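Local coordinates for arginine decarboxylase, A207R protein (Paramecium bursaria Chlorella virus 1, PDB 2NVA) that catalyses the pyridoxal 5'-phosphate-dependent decarboxylation of arginine to agmatine, at residues 45-50 against 71-76; 54-59 against 78-83; 117-122 against 160-165. All blocks are in the same frame, centred on the assembly; numbering follows the deposited sequence.

Contact 1. Residues 45-50 against 71-76; sequences YAVKCN and SSEIKK. With PL2 ((4-{[(4-{[amino(imino)methyl]amino}butyl)amino]methyl}-5-hydroxy-6-methylpyridin-3-yl)methyl dihydrogen phosphate), chain I.
In the cofactor pocket of this TIM barrel, where strand 41-46 runs out into a short 3-10 turn, K48 and V47 meet E73, which comes from the first turn of helix 71-80. No direct hydrogen bond crosses between the two segments; a water does the joining. This water gives a hydrogen to E73 OE2 at 2.7 Å. The same water accepts from K48 N at 2.9 Å and from K48 NZ at 3.1 Å, so one molecule ties the carboxylate to both ends of the lysine. E73 OE2 also takes a bond from the backbone of A69, which fixes the rotation of the carboxylate, while E73 OE1 lies over the start of the lysine, 3.2 Å from K48 CA. V47 and E73 lie alongside each other, pointing opposite ways, with V47 CG1 4.0 Å from E73 CD.

K48 is the lysine seen binding pyridoxal phosphate. K48 CG is flanked by backbone N and C alike (chi1 58°), and two further bends, at chi3 and chi4, curl the amine back toward the water and the ring. In this complex with the cofactor-agmatine adduct, K48 NZ stands 3.8 Å from PL2 C2, on the pyridine, and has a salt bridge to D67. A46 CB lies against the same ring. C324 of the second subunit packs on K48, placing the site at the dimer interface. Y45 OH spans the turn, donating to N50 O at 2.7 Å, in the carbonyl plane and on a lone pair.

Contact 2. Residues 54-59 against 78-83; sequences VLLKTM and IQIGVS
V54 O is gripped twice. T58 OG1 donates to V54 O at 2.7 Å and T58 N to the same V54 O at 2.9 Å, the two arriving from opposite faces of the carbonyl plane, with the hydroxyl tilted 35° out of it. The threonine hydroxyl is thus folded back onto its own helix, on the side turned away from residues 78-83, where P24 and E28 of helix 24-37 lie against T58.

Toward 78-83 the contact is made by I80 alone, on L56 and K57. The isoleucine puts both its branches to work. I80 CG1 reaches L56 CB at 4.0 Å, and I80 CG2 settles onto the backbone of K57, 3.8 Å from K57 CA. I80 CG2 is placed there because it stands anti to its own backbone N, whereas CG1 stands anti to the carbonyl carbon, so each branch meets a different one of two successive residues of the facing helix. The chain of K57 crosses I80 at a slant; a bend at chi2 (56°) brings K57 CD to 4.1 Å from I80 CG2, and the amine beyond turns to a salt bridge with D61 of its own helix.

Helices 53-61 and 71-80 are successive outer helices of the TIM barrel, with strand 65-68 between them in the chain. L56 reaches inward to Y45 and F66 on the strands, and V82 also touches F66. The chain leaves helix 71-80 through a Schellman motif at G81, whose phi of 106° suits a residue without a side chain. One of the bonds of that motif runs from G81 N to I78 O, 2.9 Å long.

Contact 3. Residues 117-122 against 160-165; sequences ELDKIH and LEYAKQ
Y162 OH gives its hydrogen to D119 OD1 at 2.6 Å, the one hydrogen bond between residues 117-122 and 160-165, which lie on neighbouring outer helices of the TIM barrel. The hydroxyl comes in on the syn lone pair of D119 OD1, with the carboxylate turned 70° out of the ring plane. Next to this bond L118 lies along the tyrosine, pointing the other way. L118 CD1 meets the ring at its edge, 3.7 Å from Y162 CD2, and also touches A163 CB at 3.9 Å.

The tyrosine can reach across because its CG stands anti to the backbone N (chi1 -163°), sending the ring toward helix 115-124. The short helical segments run nearly parallel, crossing at -17° with axes 10.2 Å apart at closest approach. Farther out, A163 also touches V170 on strand 170-174, and D119 packs on L166, whose carbonyl accepts a bond from H122 ND1. On another side of helix 115-124, K120 is held by a hydrogen bond to I269 O of the second subunit and by a salt bridge, K120 NZ meeting E117 OE2 at 2.7 Å from above the carboxylate plane.

All three contacts belong to the TIM-barrel part of the chain. Contacts 1 and 2 are interleaved along the sequence (45-50, 54-59, 71-76, 78-83), share helix 71-80, and have centres about 10 Å apart; they touch where Y45 packs on L55, L56 and M59. Together they run from the cofactor pocket out to the barrel surface, within two consecutive strand-and-helix units. Contact 3 follows later in the chain and lies on a different flank, its centre about 26 Å from that of contact 1 and 32 Å from that of contact 2. It joins helices 115-124 and 156-165, away from the cofactor, and touches neither of the others.

Contact 1. Residues 45-50 against 71-76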
loop_
_atom_site.group_PDB
_atom_site.type_symbol
_atom_site.label_atom_id
_atom_site.label_comp_id
_atom_site.label_asym_id
_atom_site.label_seq_id
_atom_site.Cartn_x
_atom_site.Cartn_y
_atom_site.Cartn_z
ATOM N N TYR A 45 7.479 -14.237 17.588
ATOM C CA TYR A 45 7.234 -12.893 17.060
ATOM C C TYR A 45 6.847 -12.937 15.570
ATOM O O TYR A 45 7.534 -13.559 14.761
ATOM C CB TYR A 45 8.457 -11.986 17.266
ATOM C CG TYR A 45 8.329 -10.657 16.556
ATOM C CD1 TYR A 45 9.172 -10.326 15.473
ATOM C CD2 TYR A 45 7.339 -9.746 16.924
ATOM C CE1 TYR A 45 9.038 -9.109 14.789
ATOM C CE2 TYR A 45 7.193 -8.524 16.255
ATOM C CZ TYR A 45 8.042 -8.205 15.200
ATOM O OH TYR A 45 7.892 -7.010 14.530
ATOM N N ALA A 46 5.758 -12.245 15.228
ATOM C CA ALA A 46 5.265 -12.174 13.854
ATOM C C ALA A 46 6.086 -11.155 13.071
ATOM O O ALA A 46 5.844 -9.946 13.133
ATOM C CB ALA A 46 3.757 -11.823 13.828
ATOM N N VAL A 47 7.080 -11.672 12.353
ATOM C CA VAL A 47 8.054 -10.878 11.610
ATOM C C VAL A 47 7.378 -9.856 10.661
ATOM O O VAL A 47 7.886 -8.743 10.470
ATOM C CB VAL A 47 8.989 -11.833 10.809
ATOM C CG1 VAL A 47 9.939 -11.059 9.873
ATOM C CG2 VAL A 47 9.784 -12.735 11.792
ATOM N N LYS A 48 6.234 -10.242 10.106
ATOM C CA LYS A 48 5.491 -9.403 9.162
ATOM C C LYS A 48 5.112 -8.042 9.726
ATOM O O LYS A 48 4.911 -7.097 8.967
ATOM C CB LYS A 48 4.217 -10.125 8.694
ATOM C CG LYS A 48 3.293 -10.507 9.845
ATOM C CD LYS A 48 1.992 -11.162 9.383
ATOM C CE LYS A 48 2.125 -12.668 9.194
ATOM N NZ LYS A 48 2.538 -13.452 10.456
ATOM N N CYS A 49 4.999 -7.948 11.045
ATOM C CA CYS A 49 4.578 -6.704 11.687
ATOM C C CYS A 49 5.655 -5.613 11.597
ATOM O O CYS A 49 5.339 -4.434 11.417
ATOM C CB CYS A 49 4.207 -6.978 13.143
ATOM S SG CYS A 49 3.553 -5.550 14.045
ATOM N N ASN A 50 6.918 -6.038 11.714
ATOM C CA ASN A 50 8.069 -5.154 11.607
ATOM C C ASN A 50 9.296 -6.034 11.491
ATOM O O ASN A 50 9.638 -6.766 12.430
ATOM C CB ASN A 50 8.185 -4.243 12.837
ATOM C CG ASN A 50 9.216 -3.152 12.655
ATOM O OD1 ASN A 50 10.161 -3.307 11.890
ATOM N ND2 ASN A 50 9.027 -2.026 13.350
ATOM N N SER A 71 8.901 -17.579 2.556
ATOM C CA SER A 71 10.324 -17.926 2.461
ATOM C C SER A 71 11.229 -16.712 2.667
ATOM O O SER A 71 12.299 -16.829 3.249
ATOM C CB SER A 71 10.638 -18.590 1.117
ATOM O OG SER A 71 10.325 -17.722 0.038
ATOM N N SER A 72 10.797 -15.545 2.193
ATOM C CA SER A 72 11.565 -14.307 2.396
ATOM C C SER A 72 11.765 -13.978 3.882
ATOM O O SER A 72 12.848 -13.573 4.289
ATOM C CB SER A 72 10.905 -13.130 1.682
ATOM O OG SER A 72 11.625 -11.927 1.946
ATOM N N GLU A 73 10.716 -14.165 4.686
ATOM C CA GLU A 73 10.814 -13.918 6.128
ATOM C C GLU A 73 11.665 -14.975 6.829
ATOM O O GLU A 73 12.417 -14.661 7.751
ATOM C CB GLU A 73 9.421 -13.838 6.759
ATOM C CG GLU A 73 8.656 -12.610 6.286
ATOM C CD GLU A 73 7.373 -12.343 7.068
ATOM O OE1 GLU A 73 6.848 -11.216 6.937
ATOM O OE2 GLU A 73 6.899 -13.239 7.809
ATOM N N ILE A 74 11.539 -16.223 6.388
ATOM C CA ILE A 74 12.402 -17.293 6.895
ATOM C C ILE A 74 13.877 -16.911 6.667
ATOM O O ILE A 74 14.697 -16.961 7.592
ATOM C CB ILE A 74 12.063 -18.659 6.239
ATOM C CG1 ILE A 74 10.700 -19.157 6.734
ATOM C CG2 ILE A 74 13.139 -19.703 6.564
ATOM C CD1 ILE A 74 10.092 -20.285 5.868
ATOM N N LYS A 75 14.202 -16.518 5.434
ATOM C CA LYS A 75 15.572 -16.087 5.090
ATOM C C LYS A 75 16.073 -14.954 5.992
ATOM O O LYS A 75 17.228 -14.980 6.436
ATOM C CB LYS A 75 15.629 -15.632 3.625
ATOM C CG LYS A 75 15.461 -16.763 2.628
ATOM C CD LYS A 75 15.406 -16.240 1.180
ATOM C CE LYS A 75 14.928 -17.375 0.246
ATOM N NZ LYS A 75 15.190 -17.032 -1.197
ATOM N N LYS A 76 15.211 -13.962 6.239
ATOM C CA LYS A 76 15.544 -12.806 7.101
ATOM C C LYS A 76 15.956 -13.271 8.492
ATOM O O LYS A 76 16.954 -12.808 9.023
ATOM C CB LYS A 76 14.364 -11.820 7.235
ATOM C CG LYS A 76 14.097 -11.004 5.985
ATOM C CD LYS A 76 13.034 -9.921 6.226
ATOM C CE LYS A 76 12.960 -8.930 5.033
ATOM N NZ LYS A 76 12.394 -9.564 3.770
HETATM N N1 PL2 I . 0.077 -14.523 13.471
HETATM C C2 PL2 I . -0.559 -14.596 12.290
HETATM C C2A PL2 I . -0.710 -15.955 11.576
HETATM C C3 PL2 I . -1.076 -13.419 11.733
HETATM O O3 PL2 I . -1.730 -13.523 10.546
HETATM C C4 PL2 I . -0.949 -12.175 12.383
HETATM C C4A PL2 I . -1.498 -10.842 11.791
HETATM C C5 PL2 I . -0.273 -12.183 13.619
HETATM C C6 PL2 I . 0.227 -13.367 14.129
HETATM P P PL2 I . -0.801 -8.968 15.783
HETATM N N PL2 I . -2.661 -11.051 10.899
HETATM C CA PL2 I . -2.654 -10.101 9.778
HETATM C CG PL2 I . -2.730 -7.662 9.104
HETATM O OP2 PL2 I . -2.152 -8.117 15.939
HETATM O OP3 PL2 I . 0.305 -7.954 15.153
HETATM O OP1 PL2 I . -0.361 -9.554 17.084
HETATM O OP4 PL2 I . -1.172 -10.063 14.662
HETATM C C5M PL2 I . -0.081 -10.878 14.418
HETATM C CB PL2 I . -2.632 -8.641 10.277
HETATM C CD PL2 I . -2.745 -6.197 9.601
HETATM N NE PL2 I . -2.741 -5.348 8.389
HETATM C CZ PL2 I . -2.471 -4.035 8.345
HETATM N NH2 PL2 I . -2.493 -3.399 7.148
HETATM N NH1 PL2 I . -2.190 -3.357 9.462
HETATM O O HOH W 1 5.546 -13.031 10.132
#

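Contact 2. Residues 54-59 against 78-83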
loop_
_atom_site.group_PDB
_atom_site.type_symbol
_atom_site.label_atom_id
_atom_site.label_comp_id
_atom_site.label_asym_id
_atom_site.label_seq_id
_atom_site.Cartn_x
_atom_site.Cartn_y
_atom_site.Cartn_z
ATOM N N VAL A 54 17.454 -4.876 13.404
ATOM C CA VAL A 54 17.861 -4.687 14.807
ATOM C C VAL A 54 16.800 -5.246 15.756
ATOM O O VAL A 54 17.132 -5.858 16.776
ATOM C CB VAL A 54 18.175 -3.196 15.106
ATOM C CG1 VAL A 54 18.352 -2.950 16.599
ATOM C CG2 VAL A 54 19.434 -2.775 14.352
ATOM N N LEU A 55 15.529 -5.038 15.410
ATOM C CA LEU A 55 14.425 -5.599 16.186
ATOM C C LEU A 55 14.513 -7.127 16.215
ATOM O O LEU A 55 14.368 -7.736 17.275
ATOM C CB LEU A 55 13.072 -5.177 15.593
ATOM C CG LEU A 55 11.799 -5.675 16.285
ATOM C CD1 LEU A 55 11.732 -5.209 17.737
ATOM C CD2 LEU A 55 10.552 -5.236 15.521
ATOM N N LEU A 56 14.760 -7.725 15.052
ATOM C CA LEU A 56 14.822 -9.176 14.951
ATOM C C LEU A 56 16.013 -9.722 15.741
ATOM O O LEU A 56 15.891 -10.748 16.407
ATOM C CB LEU A 56 14.895 -9.619 13.491
ATOM C CG LEU A 56 13.717 -9.277 12.574
ATOM C CD1 LEU A 56 13.999 -9.787 11.157
ATOM C CD2 LEU A 56 12.387 -9.835 13.093
ATOM N N LYS A 57 17.153 -9.038 15.667
ATOM C CA LYS A 57 18.329 -9.455 16.450
ATOM C C LYS A 57 18.062 -9.346 17.952
ATOM O O LYS A 57 18.497 -10.198 18.734
ATOM C CB LYS A 57 19.577 -8.661 16.037
ATOM C CG LYS A 57 20.867 -8.980 16.822
ATOM C CD LYS A 57 21.230 -10.465 16.753
ATOM C CE LYS A 57 22.644 -10.698 17.305
ATOM N NZ LYS A 57 22.905 -12.162 17.598
ATOM N N THR A 58 17.356 -8.292 18.348
ATOM C CA THR A 58 16.984 -8.087 19.745
ATOM C C THR A 58 16.094 -9.218 20.260
ATOM O O THR A 58 16.297 -9.720 21.367
ATOM C CB THR A 58 16.275 -6.737 19.930
ATOM O OG1 THR A 58 17.144 -5.685 19.486
ATOM C CG2 THR A 58 15.918 -6.501 21.393
ATOM N N MET A 59 15.113 -9.598 19.444
ATOM C CA MET A 59 14.245 -10.756 19.691
ATOM C C MET A 59 15.100 -12.018 19.863
ATOM O O MET A 59 14.960 -12.759 20.841
ATOM C CB MET A 59 13.294 -10.995 18.491
ATOM C CG MET A 59 12.167 -9.937 18.207
ATOM S SD MET A 59 11.046 -9.746 19.620
ATOM C CE MET A 59 10.075 -8.422 18.941
ATOM N N ILE A 78 16.859 -16.415 9.478
ATOM C CA ILE A 78 18.071 -17.241 9.380
ATOM C C ILE A 78 19.335 -16.375 9.264
ATOM O O ILE A 78 20.347 -16.633 9.920
ATOM C CB ILE A 78 17.969 -18.279 8.223
ATOM C CG1 ILE A 78 16.905 -19.329 8.574
ATOM C CG2 ILE A 78 19.341 -18.938 7.939
ATOM C CD1 ILE A 78 16.605 -20.337 7.448
ATOM N N GLN A 79 19.249 -15.329 8.456
ATOM C CA GLN A 79 20.371 -14.397 8.281
ATOM C C GLN A 79 20.781 -13.663 9.571
ATOM O O GLN A 79 21.933 -13.254 9.707
ATOM C CB GLN A 79 20.079 -13.410 7.140
ATOM C CG GLN A 79 20.693 -13.834 5.782
ATOM C CD GLN A 79 19.732 -14.614 4.860
ATOM O OE1 GLN A 79 19.275 -14.072 3.822
ATOM N NE2 GLN A 79 19.402 -15.878 5.231
ATOM N N ILE A 80 19.838 -13.502 10.497
ATOM C CA ILE A 80 20.076 -12.931 11.832
ATOM C C ILE A 80 20.890 -13.904 12.712
ATOM O O ILE A 80 21.556 -13.488 13.679
ATOM C CB ILE A 80 18.701 -12.564 12.512
ATOM C CG1 ILE A 80 18.030 -11.360 11.822
ATOM C CG2 ILE A 80 18.832 -12.316 14.013
ATOM C CD1 ILE A 80 18.896 -10.079 11.743
ATOM N N GLY A 81 20.838 -15.199 12.370
ATOM C CA GLY A 81 21.546 -16.245 13.114
ATOM C C GLY A 81 20.652 -17.135 13.973
ATOM O O GLY A 81 21.143 -17.906 14.794
ATOM N N VAL A 82 19.337 -17.051 13.764
ATOM C CA VAL A 82 18.384 -17.846 14.525
ATOM C C VAL A 82 18.333 -19.228 13.897
ATOM O O VAL A 82 18.345 -19.347 12.669
ATOM C CB VAL A 82 16.968 -17.217 14.463
ATOM C CG1 VAL A 82 15.958 -18.013 15.304
ATOM C CG2 VAL A 82 17.003 -15.756 14.903
ATOM N N SER A 83 18.269 -20.265 14.729
ATOM C CA SER A 83 18.027 -21.620 14.234
ATOM C C SER A 83 16.649 -21.736 13.582
ATOM O O SER A 83 15.670 -21.262 14.146
ATOM C CB SER A 83 18.116 -22.636 15.374
ATOM O OG SER A 83 17.812 -23.935 14.887
#

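Contact 3. Residues 117-122 against 160-165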
loop_
_atom_site.group_PDB
_atom_site.type_symbol
_atom_site.label_atom_id
_atom_site.label_comp_id
_atom_site.label_asym_id
_atom_site.label_seq_id
_atom_site.Cartn_x
_atom_site.Cartn_y
_atom_site.Cartn_z
ATOM N N GLU A 117 -3.848 -28.199 1.223
ATOM C CA GLU A 117 -2.580 -27.871 1.886
ATOM C C GLU A 117 -1.897 -29.141 2.425
ATOM O O GLU A 117 -0.658 -29.266 2.377
ATOM C CB GLU A 117 -2.808 -26.872 3.009
ATOM C CG GLU A 117 -1.547 -26.128 3.428
ATOM C CD GLU A 117 -1.072 -25.083 2.410
ATOM O OE1 GLU A 117 0.014 -24.504 2.628
ATOM O OE2 GLU A 117 -1.784 -24.837 1.390
ATOM N N LEU A 118 -2.705 -30.070 2.945
ATOM C CA LEU A 118 -2.184 -31.371 3.410
ATOM C C LEU A 118 -1.591 -32.181 2.263
ATOM O O LEU A 118 -0.555 -32.825 2.425
ATOM C CB LEU A 118 -3.268 -32.183 4.136
ATOM C CG LEU A 118 -3.714 -31.648 5.501
ATOM C CD1 LEU A 118 -4.926 -32.404 6.006
ATOM C CD2 LEU A 118 -2.584 -31.692 6.548
ATOM N N ASP A 119 -2.236 -32.120 1.098
ATOM C CA ASP A 119 -1.694 -32.754 -0.113
ATOM C C ASP A 119 -0.296 -32.218 -0.420
ATOM O O ASP A 119 0.618 -32.992 -0.699
ATOM C CB ASP A 119 -2.587 -32.494 -1.327
ATOM C CG ASP A 119 -3.900 -33.231 -1.257
ATOM O OD1 ASP A 119 -3.969 -34.261 -0.560
ATOM O OD2 ASP A 119 -4.871 -32.767 -1.898
ATOM N N LYS A 120 -0.142 -30.893 -0.361
ATOM C CA LYS A 120 1.145 -30.245 -0.621
ATOM C C LYS A 120 2.194 -30.723 0.369
ATOM O O LYS A 120 3.322 -31.035 -0.022
ATOM C CB LYS A 120 1.018 -28.720 -0.537
ATOM C CG LYS A 120 0.554 -28.068 -1.824
ATOM C CD LYS A 120 0.690 -26.549 -1.739
ATOM C CE LYS A 120 -0.494 -25.929 -1.060
ATOM N NZ LYS A 120 -0.304 -24.464 -0.836
ATOM N N ILE A 121 1.815 -30.769 1.643
ATOM C CA ILE A 121 2.713 -31.227 2.715
ATOM C C ILE A 121 3.168 -32.658 2.456
ATOM O O ILE A 121 4.362 -32.957 2.504
ATOM C CB ILE A 121 2.037 -31.105 4.109
ATOM C CG1 ILE A 121 1.769 -29.632 4.456
ATOM C CG2 ILE A 121 2.853 -31.835 5.222
ATOM C CD1 ILE A 121 3.026 -28.780 4.721
ATOM N N HIS A 122 2.203 -33.527 2.170
ATOM C CA HIS A 122 2.484 -34.931 1.891
ATOM C C HIS A 122 3.531 -35.079 0.788
ATOM O O HIS A 122 4.485 -35.857 0.925
ATOM C CB HIS A 122 1.201 -35.668 1.506
ATOM C CG HIS A 122 1.416 -37.124 1.235
ATOM N ND1 HIS A 122 1.634 -38.041 2.242
ATOM C CD2 HIS A 122 1.480 -37.817 0.075
ATOM C CE1 HIS A 122 1.817 -39.240 1.711
ATOM N NE2 HIS A 122 1.724 -39.131 0.396
ATOM N N LEU A 160 -8.464 -33.550 10.232
ATOM C CA LEU A 160 -7.591 -34.338 11.096
ATOM C C LEU A 160 -7.478 -35.772 10.601
ATOM O O LEU A 160 -6.406 -36.370 10.673
ATOM C CB LEU A 160 -8.073 -34.292 12.551
ATOM C CG LEU A 160 -7.979 -32.906 13.222
ATOM C CD1 LEU A 160 -8.800 -32.869 14.492
ATOM C CD2 LEU A 160 -6.530 -32.525 13.517
ATOM N N GLU A 161 -8.585 -36.310 10.096
ATOM C CA GLU A 161 -8.604 -37.664 9.542
ATOM C C GLU A 161 -7.807 -37.738 8.259
ATOM O O GLU A 161 -7.100 -38.708 8.014
ATOM C CB GLU A 161 -10.038 -38.118 9.300
ATOM C CG GLU A 161 -10.763 -38.497 10.579
ATOM C CD GLU A 161 -12.243 -38.811 10.367
ATOM O OE1 GLU A 161 -12.802 -39.579 11.185
ATOM O OE2 GLU A 161 -12.858 -38.291 9.397
ATOM N N TYR A 162 -7.924 -36.696 7.443
ATOM C CA TYR A 162 -7.174 -36.617 6.198
ATOM C C TYR A 162 -5.675 -36.536 6.466
ATOM O O TYR A 162 -4.879 -37.170 5.763
ATOM C CB TYR A 162 -7.652 -35.435 5.355
ATOM C CG TYR A 162 -7.236 -35.518 3.900
ATOM C CD1 TYR A 162 -7.761 -36.496 3.049
ATOM C CD2 TYR A 162 -6.315 -34.621 3.378
ATOM C CE1 TYR A 162 -7.365 -36.570 1.710
ATOM C CE2 TYR A 162 -5.930 -34.666 2.052
ATOM C CZ TYR A 162 -6.461 -35.623 1.224
ATOM O OH TYR A 162 -6.060 -35.676 -0.086
ATOM N N ALA A 163 -5.292 -35.757 7.471
ATOM C CA ALA A 163 -3.894 -35.699 7.862
ATOM C C ALA A 163 -3.402 -37.085 8.296
ATOM O O ALA A 163 -2.349 -37.525 7.858
ATOM C CB ALA A 163 -3.693 -34.673 8.962
ATOM N N LYS A 164 -4.178 -37.771 9.137
ATOM C CA LYS A 164 -3.828 -39.129 9.612
ATOM C C LYS A 164 -3.623 -40.083 8.431
ATOM O O LYS A 164 -2.642 -40.834 8.376
ATOM C CB LYS A 164 -4.930 -39.667 10.551
ATOM C CG LYS A 164 -4.565 -40.956 11.311
ATOM C CD LYS A 164 -3.640 -40.664 12.504
ATOM C CE LYS A 164 -3.064 -41.955 13.076
ATOM N NZ LYS A 164 -2.076 -41.659 14.154
ATOM N N GLN A 165 -4.557 -40.024 7.478
ATOM C CA GLN A 165 -4.512 -40.874 6.292
ATOM C C GLN A 165 -3.233 -40.661 5.475
ATOM O O GLN A 165 -2.699 -41.614 4.900
ATOM C CB GLN A 165 -5.738 -40.625 5.416
ATOM C CG GLN A 165 -5.590 -41.207 4.033
ATOM C CD GLN A 165 -6.822 -41.076 3.179
ATOM O OE1 GLN A 165 -6.861 -41.631 2.072
ATOM N NE2 GLN A 165 -7.845 -40.366 3.671
#